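Local coordinates for protein 2-methyl-aconitate isomerase (Shewanella oneidensis, PDB 5K87) that isomerises 2-methyl-aconitate between its trans and cis forms by base-catalysed proton abstraction in the 2-methylcitrate cycle of propionate breakdown, at residues T218-G223 against I330-A335; A335-L340 against G347-A352; A366-E371 against W375-A380. The protein carries 1 engineered substitution. All blocks are in the same frame, centred on the assembly; numbering follows the deposited sequence.

Contact 1 of 3, residues T218-G223 against I330-A335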
ATOM      1  N   THR A 218      26.225 -19.487   1.874  1.00 15.12           N
ATOM      2  CA  THR A 218      25.816 -20.254   3.033  1.00 14.39           C
ATOM      3  C   THR A 218      24.324 -20.500   2.924  1.00 15.72           C
ATOM      4  O   THR A 218      23.536 -19.564   2.768  1.00 14.96           O
ATOM      5  CB  THR A 218      26.122 -19.537   4.354  1.00 14.53           C
ATOM      6  OG1 THR A 218      27.534 -19.560   4.579  1.00 15.40           O
ATOM      7  CG2 THR A 218      25.428 -20.242   5.507  1.00 16.92           C
ATOM      8  N   MET A 219      23.941 -21.763   2.969  1.00 15.27           N
ATOM      9  CA  MET A 219      22.546 -22.154   2.910  1.00 15.54           C
ATOM     10  C   MET A 219      22.156 -22.713   4.262  1.00 16.34           C
ATOM     11  O   MET A 219      22.674 -23.745   4.702  1.00 17.17           O
ATOM     12  CB  MET A 219      22.352 -23.179   1.797  1.00 16.34           C
ATOM     13  CG  MET A 219      22.436 -22.539   0.415  1.00 17.56           C
ATOM     14  SD  MET A 219      22.664 -23.658  -0.980  1.00 20.80           S
ATOM     15  CE  MET A 219      24.406 -24.034  -0.807  1.00 23.04           C
ATOM     16  N   ILE A 220      21.259 -22.006   4.933  1.00 14.41           N
ATOM     17  CA  ILE A 220      20.883 -22.351   6.292  1.00 15.43           C
ATOM     18  C   ILE A 220      19.370 -22.445   6.420  1.00 15.18           C
ATOM     19  O   ILE A 220      18.631 -21.704   5.767  1.00 16.87           O
ATOM     20  CB  ILE A 220      21.467 -21.323   7.291  1.00 15.90           C
ATOM     21  CG1 ILE A 220      21.317 -21.808   8.733  1.00 17.13           C
ATOM     22  CG2 ILE A 220      20.849 -19.939   7.092  1.00 16.50           C
ATOM     23  CD1 ILE A 220      22.072 -20.957   9.735  1.00 18.26           C
ATOM     24  N   ASN A 221      18.904 -23.373   7.242  1.00 15.07           N
ATOM     25  CA  ASN A 221      17.484 -23.491   7.503  1.00 15.66           C
ATOM     26  C   ASN A 221      17.240 -23.221   8.979  1.00 16.44           C
ATOM     27  O   ASN A 221      17.266 -24.134   9.808  1.00 17.74           O
ATOM     28  CB  ASN A 221      16.959 -24.862   7.094  1.00 20.05           C
ATOM     29  CG  ASN A 221      15.465 -24.863   6.901  1.00 21.81           C
ATOM     30  OD1 ASN A 221      14.764 -23.995   7.426  1.00 22.24           O
ATOM     31  ND2 ASN A 221      14.962 -25.842   6.156  1.00 25.59           N
ATOM     32  N   ALA A 222      17.049 -21.945   9.299  1.00 15.49           N
ATOM     33  CA  ALA A 222      16.771 -21.484  10.652  1.00 16.18           C
ATOM     34  C   ALA A 222      15.960 -20.199  10.521  1.00 12.88           C
ATOM     35  O   ALA A 222      16.409 -19.256   9.881  1.00 14.58           O
ATOM     36  CB  ALA A 222      18.073 -21.224  11.399  1.00 17.93           C
ATOM     37  N   GLY A 223      14.763 -20.169  11.097  1.00 13.33           N
ATOM     38  CA  GLY A 223      13.838 -19.069  10.884  1.00 13.79           C
ATOM     39  C   GLY A 223      13.051 -19.271   9.598  1.00 13.75           C
ATOM     40  O   GLY A 223      11.816 -19.338   9.610  1.00 13.81           O
ATOM     41  N   ILE A 330      19.931 -14.799   9.955  1.00 12.82           N
ATOM     42  CA  ILE A 330      21.139 -13.989  10.076  1.00 13.09           C
ATOM     43  C   ILE A 330      21.794 -14.202  11.435  1.00 13.32           C
ATOM     44  O   ILE A 330      22.997 -14.464  11.520  1.00 13.78           O
ATOM     45  CB  ILE A 330      20.842 -12.488   9.871  1.00 12.45           C
ATOM     46  CG1 ILE A 330      20.428 -12.223   8.429  1.00 12.40           C
ATOM     47  CG2 ILE A 330      22.070 -11.632  10.228  1.00 13.39           C
ATOM     48  CD1 ILE A 330      19.711 -10.896   8.235  1.00 12.56           C
ATOM     49  N   GLY A 331      21.014 -14.069  12.501  1.00 13.44           N
ATOM     50  CA  GLY A 331      21.559 -14.214  13.842  1.00 13.02           C
ATOM     51  C   GLY A 331      22.109 -15.610  14.079  1.00 14.39           C
ATOM     52  O   GLY A 331      23.175 -15.782  14.691  1.00 15.11           O
ATOM     53  N   THR A 332      21.381 -16.618  13.608  1.00 13.27           N
ATOM     54  CA  THR A 332      21.813 -18.004  13.738  1.00 14.45           C
ATOM     55  C   THR A 332      23.092 -18.259  12.944  1.00 13.78           C
ATOM     56  O   THR A 332      24.060 -18.830  13.473  1.00 14.66           O
ATOM     57  CB  THR A 332      20.696 -18.976  13.294  1.00 13.69           C
ATOM     58  OG1 THR A 332      19.524 -18.745  14.089  1.00 15.07           O
ATOM     59  CG2 THR A 332      21.137 -20.424  13.448  1.00 17.71           C
ATOM     60  N   ALA A 333      23.125 -17.839  11.685  1.00 14.01           N
ATOM     61  CA  ALA A 333      24.323 -18.055  10.885  1.00 13.57           C
ATOM     62  C   ALA A 333      25.508 -17.299  11.469  1.00 14.46           C
ATOM     63  O   ALA A 333      26.651 -17.788  11.445  1.00 15.08           O
ATOM     64  CB  ALA A 333      24.094 -17.639   9.434  1.00 14.20           C
ATOM     65  N   ALA A 334      25.258 -16.096  11.971  1.00 14.13           N
ATOM     66  CA  ALA A 334      26.332 -15.289  12.533  1.00 14.01           C
ATOM     67  C   ALA A 334      26.961 -15.964  13.747  1.00 15.43           C
ATOM     68  O   ALA A 334      28.143 -15.743  14.037  1.00 16.71           O
ATOM     69  CB  ALA A 334      25.838 -13.911  12.903  1.00 15.27           C
ATOM     70  N   ALA A 335      26.181 -16.782  14.448  1.00 14.29           N
ATOM     71  CA  ALA A 335      26.649 -17.462  15.656  1.00 16.11           C
ATOM     72  C   ALA A 335      27.450 -18.731  15.360  1.00 17.12           C
ATOM     73  O   ALA A 335      28.033 -19.337  16.268  1.00 18.32           O
ATOM     74  CB  ALA A 335      25.466 -17.797  16.554  1.00 15.70           C
TER

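Contact 2 of 3, residues A335-L340 against G347-A352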
ATOM      1  N   ALA A 335      26.181 -16.782  14.448  1.00 14.29           N
ATOM      2  CA  ALA A 335      26.649 -17.462  15.656  1.00 16.11           C
ATOM      3  C   ALA A 335      27.450 -18.731  15.360  1.00 17.12           C
ATOM      4  O   ALA A 335      28.033 -19.337  16.268  1.00 18.32           O
ATOM      5  CB  ALA A 335      25.466 -17.797  16.554  1.00 15.70           C
ATOM      6  N   ILE A 336      27.461 -19.151  14.103  1.00 15.33           N
ATOM      7  CA  ILE A 336      28.210 -20.338  13.710  1.00 15.57           C
ATOM      8  C   ILE A 336      29.489 -19.931  12.979  1.00 17.12           C
ATOM      9  O   ILE A 336      29.438 -19.462  11.839  1.00 15.88           O
ATOM     10  CB  ILE A 336      27.379 -21.231  12.785  1.00 15.83           C
ATOM     11  CG1 ILE A 336      26.014 -21.535  13.408  1.00 18.79           C
ATOM     12  CG2 ILE A 336      28.134 -22.515  12.482  1.00 16.55           C
ATOM     13  CD1 ILE A 336      26.093 -22.291  14.709  1.00 20.02           C
ATOM     14  N   PRO A 337      30.648 -20.105  13.636  1.00 16.22           N
ATOM     15  CA  PRO A 337      31.907 -19.654  13.039  1.00 16.38           C
ATOM     16  C   PRO A 337      32.146 -20.283  11.671  1.00 16.02           C
ATOM     17  O   PRO A 337      32.027 -21.496  11.523  1.00 17.14           O
ATOM     18  CB  PRO A 337      32.956 -20.126  14.047  1.00 17.74           C
ATOM     19  CG  PRO A 337      32.217 -20.139  15.349  1.00 19.42           C
ATOM     20  CD  PRO A 337      30.834 -20.608  15.010  1.00 18.52           C
ATOM     21  N   GLY A 338      32.435 -19.451  10.679  1.00 15.62           N
ATOM     22  CA  GLY A 338      32.737 -19.944   9.350  1.00 17.69           C
ATOM     23  C   GLY A 338      31.658 -19.759   8.295  1.00 17.36           C
ATOM     24  O   GLY A 338      31.940 -19.901   7.112  1.00 18.84           O
ATOM     25  N   THR A 339      30.416 -19.474   8.687  1.00 15.50           N
ATOM     26  CA  THR A 339      29.402 -19.159   7.671  1.00 14.53           C
ATOM     27  C   THR A 339      29.749 -17.827   7.026  1.00 14.36           C
ATOM     28  O   THR A 339      30.510 -17.039   7.584  1.00 15.38           O
ATOM     29  CB  THR A 339      27.975 -19.057   8.248  1.00 15.39           C
ATOM     30  OG1 THR A 339      27.882 -17.905   9.088  1.00 15.22           O
ATOM     31  CG2 THR A 339      27.587 -20.312   9.015  1.00 16.06           C
ATOM     32  N   LEU A 340      29.192 -17.559   5.848  1.00 15.09           N
ATOM     33  CA  LEU A 340      29.444 -16.284   5.191  1.00 15.40           C
ATOM     34  C   LEU A 340      28.954 -15.110   6.033  1.00 15.09           C
ATOM     35  O   LEU A 340      29.532 -14.030   5.999  1.00 15.21           O
ATOM     36  CB  LEU A 340      28.790 -16.239   3.811  1.00 17.96           C
ATOM     37  CG  LEU A 340      29.383 -17.151   2.740  1.00 18.95           C
ATOM     38  CD1 LEU A 340      28.866 -16.734   1.373  1.00 20.22           C
ATOM     39  CD2 LEU A 340      30.905 -17.127   2.772  1.00 20.68           C
ATOM     40  N   GLY A 347      34.059 -12.990  12.044  1.00 19.21           N
ATOM     41  CA  GLY A 347      34.425 -14.326  12.470  1.00 19.32           C
ATOM     42  C   GLY A 347      34.355 -14.526  13.970  1.00 19.77           C
ATOM     43  O   GLY A 347      34.166 -13.578  14.727  1.00 21.55           O
ATOM     44  N   GLY A 348      34.495 -15.777  14.394  1.00 19.89           N
ATOM     45  CA  GLY A 348      34.486 -16.123  15.805  1.00 20.87           C
ATOM     46  C   GLY A 348      33.091 -16.351  16.353  1.00 17.83           C
ATOM     47  O   GLY A 348      32.089 -16.056  15.694  1.00 20.27           O
ATOM     48  N   GLU A 349      33.012 -16.881  17.566  1.00 16.74           N
ATOM     49  CA  GLU A 349      31.731 -17.035  18.239  1.00 17.38           C
ATOM     50  C   GLU A 349      31.088 -15.666  18.463  1.00 18.13           C
ATOM     51  O   GLU A 349      31.777 -14.676  18.714  1.00 20.11           O
ATOM     52  CB  GLU A 349      31.908 -17.801  19.550  1.00 18.78           C
ATOM     53  CG  GLU A 349      32.346 -19.245  19.337  1.00 18.50           C
ATOM     54  CD  GLU A 349      32.565 -19.986  20.640  1.00 30.44           C
ATOM     55  OE1 GLU A 349      31.577 -20.217  21.367  1.00 30.05           O
ATOM     56  OE2 GLU A 349      33.724 -20.336  20.941  1.00 28.97           O
ATOM     57  N   LYS A 350      29.766 -15.612  18.320  1.00 18.72           N
ATOM     58  CA  LYS A 350      29.016 -14.356  18.377  1.00 18.07           C
ATOM     59  C   LYS A 350      27.643 -14.581  18.971  1.00 18.31           C
ATOM     60  O   LYS A 350      26.798 -15.243  18.361  1.00 21.97           O
ATOM     61  CB  LYS A 350      28.849 -13.762  16.978  1.00 21.98           C
ATOM     62  CG  LYS A 350      30.132 -13.290  16.363  1.00 26.73           C
ATOM     63  CD  LYS A 350      29.909 -12.683  15.010  1.00 26.07           C
ATOM     64  CE  LYS A 350      31.236 -12.284  14.413  1.00 26.40           C
ATOM     65  NZ  LYS A 350      31.954 -11.326  15.301  1.00 32.09           N
ATOM     66  N   GLU A 351      27.395 -14.008  20.142  0.90 16.49           N
ATOM     67  CA  GLU A 351      26.098 -14.202  20.784  0.90 17.75           C
ATOM     68  C   GLU A 351      25.010 -13.294  20.223  0.90 16.86           C
ATOM     69  O   GLU A 351      23.828 -13.516  20.476  0.90 18.57           O
ATOM     70  CB  GLU A 351      26.197 -14.077  22.309  0.90 25.00           C
ATOM     71  CG  GLU A 351      26.669 -12.738  22.827  0.90 33.60           C
ATOM     72  CD  GLU A 351      26.914 -12.771  24.325  0.90 50.58           C
ATOM     73  OE1 GLU A 351      27.020 -13.885  24.885  0.90 49.23           O
ATOM     74  OE2 GLU A 351      26.997 -11.690  24.944  0.90 57.04           O
ATOM     75  N   ALA A 352      25.406 -12.285  19.459  1.00 15.20           N
ATOM     76  CA  ALA A 352      24.442 -11.403  18.814  1.00 16.14           C
ATOM     77  C   ALA A 352      25.141 -10.633  17.722  1.00 16.05           C
ATOM     78  O   ALA A 352      26.372 -10.499  17.738  1.00 17.29           O
ATOM     79  CB  ALA A 352      23.839 -10.430  19.819  1.00 16.15           C
TER
HETATM   80  O   HOH W   1      28.372 -18.226  18.699  1.00 20.37           O

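Contact 3 of 3, residues A366-E371 against W375-A380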
ATOM      1  N   ALA A 366      21.586 -14.905  18.967  1.00 19.32           N
ATOM      2  CA  ALA A 366      21.368 -16.340  18.818  1.00 17.25           C
ATOM      3  C   ALA A 366      22.355 -17.091  19.684  1.00 22.93           C
ATOM      4  O   ALA A 366      23.566 -16.853  19.620  1.00 21.81           O
ATOM      5  CB  ALA A 366      21.501 -16.768  17.375  1.00 18.19           C
ATOM      6  N   GLN A 367      21.821 -17.999  20.493  1.00 19.00           N
ATOM      7  CA  GLN A 367      22.605 -18.737  21.474  1.00 23.85           C
ATOM      8  C   GLN A 367      23.049 -20.089  20.916  1.00 20.12           C
ATOM      9  O   GLN A 367      22.270 -21.046  20.897  1.00 22.00           O
ATOM     10  CB  GLN A 367      21.774 -18.923  22.741  1.00 21.45           C
ATOM     11  CG  GLN A 367      22.479 -19.636  23.878  1.00 30.51           C
ATOM     12  CD  GLN A 367      21.567 -19.854  25.071  1.00 34.15           C
ATOM     13  OE1 GLN A 367      20.401 -19.452  25.061  1.00 31.67           O
ATOM     14  NE2 GLN A 367      22.095 -20.493  26.111  1.00 37.44           N
ATOM     15  N   ALA A 368      24.294 -20.149  20.444  1.00 23.37           N
ATOM     16  CA  ALA A 368      24.867 -21.379  19.899  1.00 18.83           C
ATOM     17  C   ALA A 368      25.783 -22.044  20.911  1.00 24.23           C
ATOM     18  O   ALA A 368      26.700 -21.413  21.440  1.00 22.25           O
ATOM     19  CB  ALA A 368      25.632 -21.099  18.623  1.00 20.13           C
ATOM     20  N   VAL A 369      25.524 -23.317  21.180  1.00 19.67           N
ATOM     21  CA  VAL A 369      26.338 -24.079  22.114  1.00 22.10           C
ATOM     22  C   VAL A 369      26.698 -25.409  21.472  1.00 19.29           C
ATOM     23  O   VAL A 369      25.918 -25.986  20.715  1.00 20.57           O
ATOM     24  CB  VAL A 369      25.624 -24.307  23.478  1.00 23.73           C
ATOM     25  CG1 VAL A 369      25.002 -23.016  23.989  1.00 29.91           C
ATOM     26  CG2 VAL A 369      24.577 -25.398  23.387  1.00 32.26           C
ATOM     27  N   GLN A 370      27.899 -25.887  21.763  1.00 20.30           N
ATOM     28  CA  GLN A 370      28.322 -27.178  21.258  1.00 19.09           C
ATOM     29  C   GLN A 370      27.708 -28.279  22.099  1.00 17.32           C
ATOM     30  O   GLN A 370      27.588 -28.151  23.309  1.00 19.29           O
ATOM     31  CB  GLN A 370      29.846 -27.282  21.283  1.00 21.01           C
ATOM     32  CG  GLN A 370      30.533 -26.458  20.205  1.00 24.79           C
ATOM     33  CD  GLN A 370      30.959 -27.298  19.022  1.00 24.10           C
ATOM     34  OE1 GLN A 370      31.660 -28.299  19.182  1.00 22.44           O
ATOM     35  NE2 GLN A 370      30.537 -26.904  17.829  1.00 26.25           N
ATOM     36  N   GLU A 371      27.317 -29.352  21.429  0.91 18.64           N
ATOM     37  CA  GLU A 371      26.830 -30.554  22.071  0.91 18.43           C
ATOM     38  C   GLU A 371      27.355 -31.698  21.224  0.91 17.61           C
ATOM     39  O   GLU A 371      27.118 -31.727  20.025  0.91 18.74           O
ATOM     40  CB  GLU A 371      25.302 -30.556  22.075  0.91 27.07           C
ATOM     41  CG  GLU A 371      24.667 -31.757  22.746  0.91 37.04           C
ATOM     42  CD  GLU A 371      23.169 -31.812  22.512  0.91 45.42           C
ATOM     43  OE1 GLU A 371      22.748 -32.403  21.494  0.91 47.87           O
ATOM     44  OE2 GLU A 371      22.417 -31.260  23.341  0.91 50.06           O
ATOM     45  N   TRP A 375      27.171 -28.006  16.622  1.00 25.37           N
ATOM     46  CA  TRP A 375      26.438 -26.821  17.036  1.00 25.86           C
ATOM     47  C   TRP A 375      24.959 -27.073  17.240  1.00 26.27           C
ATOM     48  O   TRP A 375      24.309 -27.736  16.431  1.00 27.68           O
ATOM     49  CB  TRP A 375      26.598 -25.711  16.009  1.00 24.95           C
ATOM     50  CG  TRP A 375      27.927 -25.095  16.034  1.00 22.95           C
ATOM     51  CD1 TRP A 375      28.868 -25.141  15.052  1.00 25.94           C
ATOM     52  CD2 TRP A 375      28.494 -24.333  17.103  1.00 21.24           C
ATOM     53  NE1 TRP A 375      29.984 -24.449  15.439  1.00 22.22           N
ATOM     54  CE2 TRP A 375      29.784 -23.946  16.695  1.00 23.36           C
ATOM     55  CE3 TRP A 375      28.039 -23.944  18.366  1.00 21.83           C
ATOM     56  CZ2 TRP A 375      30.621 -23.183  17.499  1.00 19.53           C
ATOM     57  CZ3 TRP A 375      28.868 -23.188  19.165  1.00 23.55           C
ATOM     58  CH2 TRP A 375      30.151 -22.816  18.731  1.00 21.46           C
ATOM     59  N   THR A 376      24.440 -26.530  18.331  1.00 25.34           N
ATOM     60  CA  THR A 376      23.007 -26.433  18.531  1.00 23.34           C
ATOM     61  C   THR A 376      22.692 -24.970  18.806  1.00 21.74           C
ATOM     62  O   THR A 376      23.479 -24.260  19.441  1.00 24.69           O
ATOM     63  CB  THR A 376      22.539 -27.265  19.724  1.00 23.17           C
ATOM     64  OG1 THR A 376      23.099 -26.723  20.924  1.00 27.22           O
ATOM     65  CG2 THR A 376      22.973 -28.716  19.572  1.00 29.38           C
ATOM     66  N   VAL A 377      21.550 -24.509  18.311  1.00 19.34           N
ATOM     67  CA  VAL A 377      21.102 -23.158  18.610  1.00 17.97           C
ATOM     68  C   VAL A 377      19.836 -23.215  19.443  1.00 17.30           C
ATOM     69  O   VAL A 377      18.786 -23.670  18.989  1.00 19.23           O
ATOM     70  CB  VAL A 377      20.895 -22.312  17.346  1.00 20.18           C
ATOM     71  CG1 VAL A 377      20.366 -20.936  17.720  1.00 21.22           C
ATOM     72  CG2 VAL A 377      22.208 -22.184  16.591  1.00 28.49           C
ATOM     73  N   ILE A 378      19.953 -22.772  20.681  1.00 15.20           N
ATOM     74  CA  ILE A 378      18.879 -22.884  21.648  1.00 16.12           C
ATOM     75  C   ILE A 378      17.714 -21.953  21.314  1.00 16.15           C
ATOM     76  O   ILE A 378      16.545 -22.338  21.417  1.00 15.99           O
ATOM     77  CB  ILE A 378      19.413 -22.582  23.058  1.00 20.35           C
ATOM     78  CG1 ILE A 378      20.445 -23.641  23.462  1.00 24.01           C
ATOM     79  CG2 ILE A 378      18.278 -22.519  24.067  1.00 21.85           C
ATOM     80  CD1 ILE A 378      21.113 -23.379  24.790  1.00 32.81           C
ATOM     81  N   LYS A 379      18.043 -20.729  20.925  1.00 14.63           N
ATOM     82  CA  LYS A 379      17.030 -19.732  20.617  1.00 15.12           C
ATOM     83  C   LYS A 379      17.665 -18.563  19.898  1.00 16.06           C
ATOM     84  O   LYS A 379      18.883 -18.344  19.975  1.00 16.58           O
ATOM     85  CB  LYS A 379      16.338 -19.237  21.890  1.00 17.76           C
ATOM     86  CG  LYS A 379      17.257 -18.477  22.826  1.00 21.03           C
ATOM     87  CD  LYS A 379      16.483 -17.747  23.921  1.00 26.04           C
ATOM     88  CE  LYS A 379      15.918 -18.705  24.952  1.00 32.21           C
ATOM     89  NZ  LYS A 379      15.268 -17.976  26.085  1.00 31.52           N
ATOM     90  N   ALA A 380      16.828 -17.825  19.179  1.00 14.44           N
ATOM     91  CA  ALA A 380      17.201 -16.539  18.616  1.00 14.22           C
ATOM     92  C   ALA A 380      16.218 -15.503  19.132  1.00 13.19           C
ATOM     93  O   ALA A 380      15.017 -15.772  19.237  1.00 15.86           O
ATOM     94  CB  ALA A 380      17.180 -16.586  17.109  1.00 15.13           C
TER

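Contact 1 of 3, residues T218-G223 against I330-A335
Both torsions of Ile220 are extended (chi1 -169°, chi2 170°). They carry its CD1 straight out from the strand to the helix surface, against Thr332 and Ala333. On the helix, Thr332 has chi1 -58°, which sets CG2 opposite the backbone N and turns this methyl to the strand. Methyl groups make most of the contact. Ile220 CD1 ends 3.9 Å from Ala333 CB and lies equally near the backbone of that residue, 3.8 Å from Ala333 N. The small side chain of Ala333 lets the isoleucine tip come down onto the helix backbone. Thr332 CG2 touches both strand residues, 3.9 Å from Ile220 CD1 and 3.8 Å from Ala222 CB. Ile220 and Ala222 are alternate residues of the chain, and both turn their side chains to the helix. The hydroxyl of Thr332 is satisfied within its own helix, where OG1 bonds to Val328 O. The same OG1 also lies beside Ala222 CB. All four touching residues are buried. Phe228 of the adjacent strand extends the apolar layer, touching both Ile220 and Ile330. Val341 of helix 340-344 packs on Ala333 from outside the pair. The arrangement is plain helix-on-strand packing, in which the C-terminal part of helix 324-334 lies against the end of strand 213-221 within a PrpF protein of the diaminopimelate epimerase clan.

Contact 2 of 3, residues A335-L340 against G347-A352
This is a surface contact, bridged by water, between the loops that precede and follow the short helix 340-344 in the chain. Ala335 and Pro337 lie in the loop before that helix, and Gly348, Glu349 and Lys350 in the loop after it. The inner end is backbone-rich. Ala335 CB sits 3.4 Å from Lys350 O, and Ala335 CA also makes a CA-H...O contact with Lys350 O at 3.5 Å. A water joins the two chains beside it. The water donates to Ala335 O at 2.7 Å and accepts from Lys350 N at 3.0 Å. The outer end is looser. Pro337 lays its CG against the peptide between Gly348 and Glu349, 4.0 Å from Glu349 N. Glu349 CG stands beside its own backbone N (chi1 -66°), which places it 4.1 Å from Pro337 CG. Beyond CG the glutamate chain runs on extended. Pro337 begins the central pair of a type II turn from Ile336 to Thr339, with Gly338 as its other member. Lys350 leads its amine away from Ala335, to a bond with Ala345 O and a weak one with Gly347 O. Asn342 of the helix ties both loops, through Gly338 N and Gly348 O. The direct contacts are van der Waals and weak CH...O in kind. The polar links are indirect, through a water at Ala335 and Lys350 and through the Asn342 side chain.

Contact 3 of 3, residues A366-E371 against W375-A380
These strands are the arms of a beta hairpin, paired antiparallel, with a beta bulge between Ala366 and Ala368 where the register shifts by one. The tight part is the backbone ladder and the small side chains beside it. Gln367 uses both its N and its O at the bulge, where it faces the two residues Ile378 and Lys379. Gln367 N donates to Lys379 O, and Gln367 O accepts from Ile378 N at 2.9 Å. Val369 and Thr376 form a hydrogen-bonded pair, with Val369 N 2.8 Å from Thr376 O. On the face of Ala366, Ala368 and Val377, Ala368 CB packs against Trp375 CE3 at 3.7 Å and Val377 CG2 at 4.1 Å. Helix 324-334 covers this face further along, where Thr332 touches Val377 and Val328 touches Ala380.

The looser side carries longer side chains. Gln367 reaches out fully extended and brings its amide beside Ile378 CD1, which also meets Val369 CG1. Lys379 sends its amine to a salt bridge with Glu182. Exposed Glu371 rests its CB by Thr376 CG2.

Near the turn, Gln370 forms a close but exposed lid. It bends at chi2 (-100°) and folds over one face of the Trp375 ring. Gln370 CG makes a CH-pi contact, 3.9 Å from the centroid of the Trp375 six-membered ring. The amide plane stands 78° from the ring plane, and Gln370 NE2 lies 3.2 Å above the Trp375 ring. The last bonds return to the tight ladder: Thr376 N and Thr376 OG1, each 2.9 Å from Val369 O, reach it from opposite faces of its carbonyl plane.

The three contacts form one continuous region on the same side of the chain's centre, with neighbouring centres 10 to 11 Å apart. Contacts 1 and 2 share Ala335. They are also tied by two probable hydrogen bonds, Ala333 O to Thr339 OG1 at 2.7 Å and Thr218 OG1 to Leu340 N at 2.9 Å. Contact 1 packs on contact 3, with Gly331 O 3.3 Å from Ala366 CB. A probable hydrogen bond between Ala366 N and Glu351 O at 3.0 Å joins contacts 2 and 3. Contacts 1 and 3 come nearer the active site. The Ile220 side chain is about 9 Å from that of substrate-binding Lys283, and Ala380 about 10 Å from Gly324. The side chains of Ala222 and Ala380 are each about 13 Å from the bound malonate.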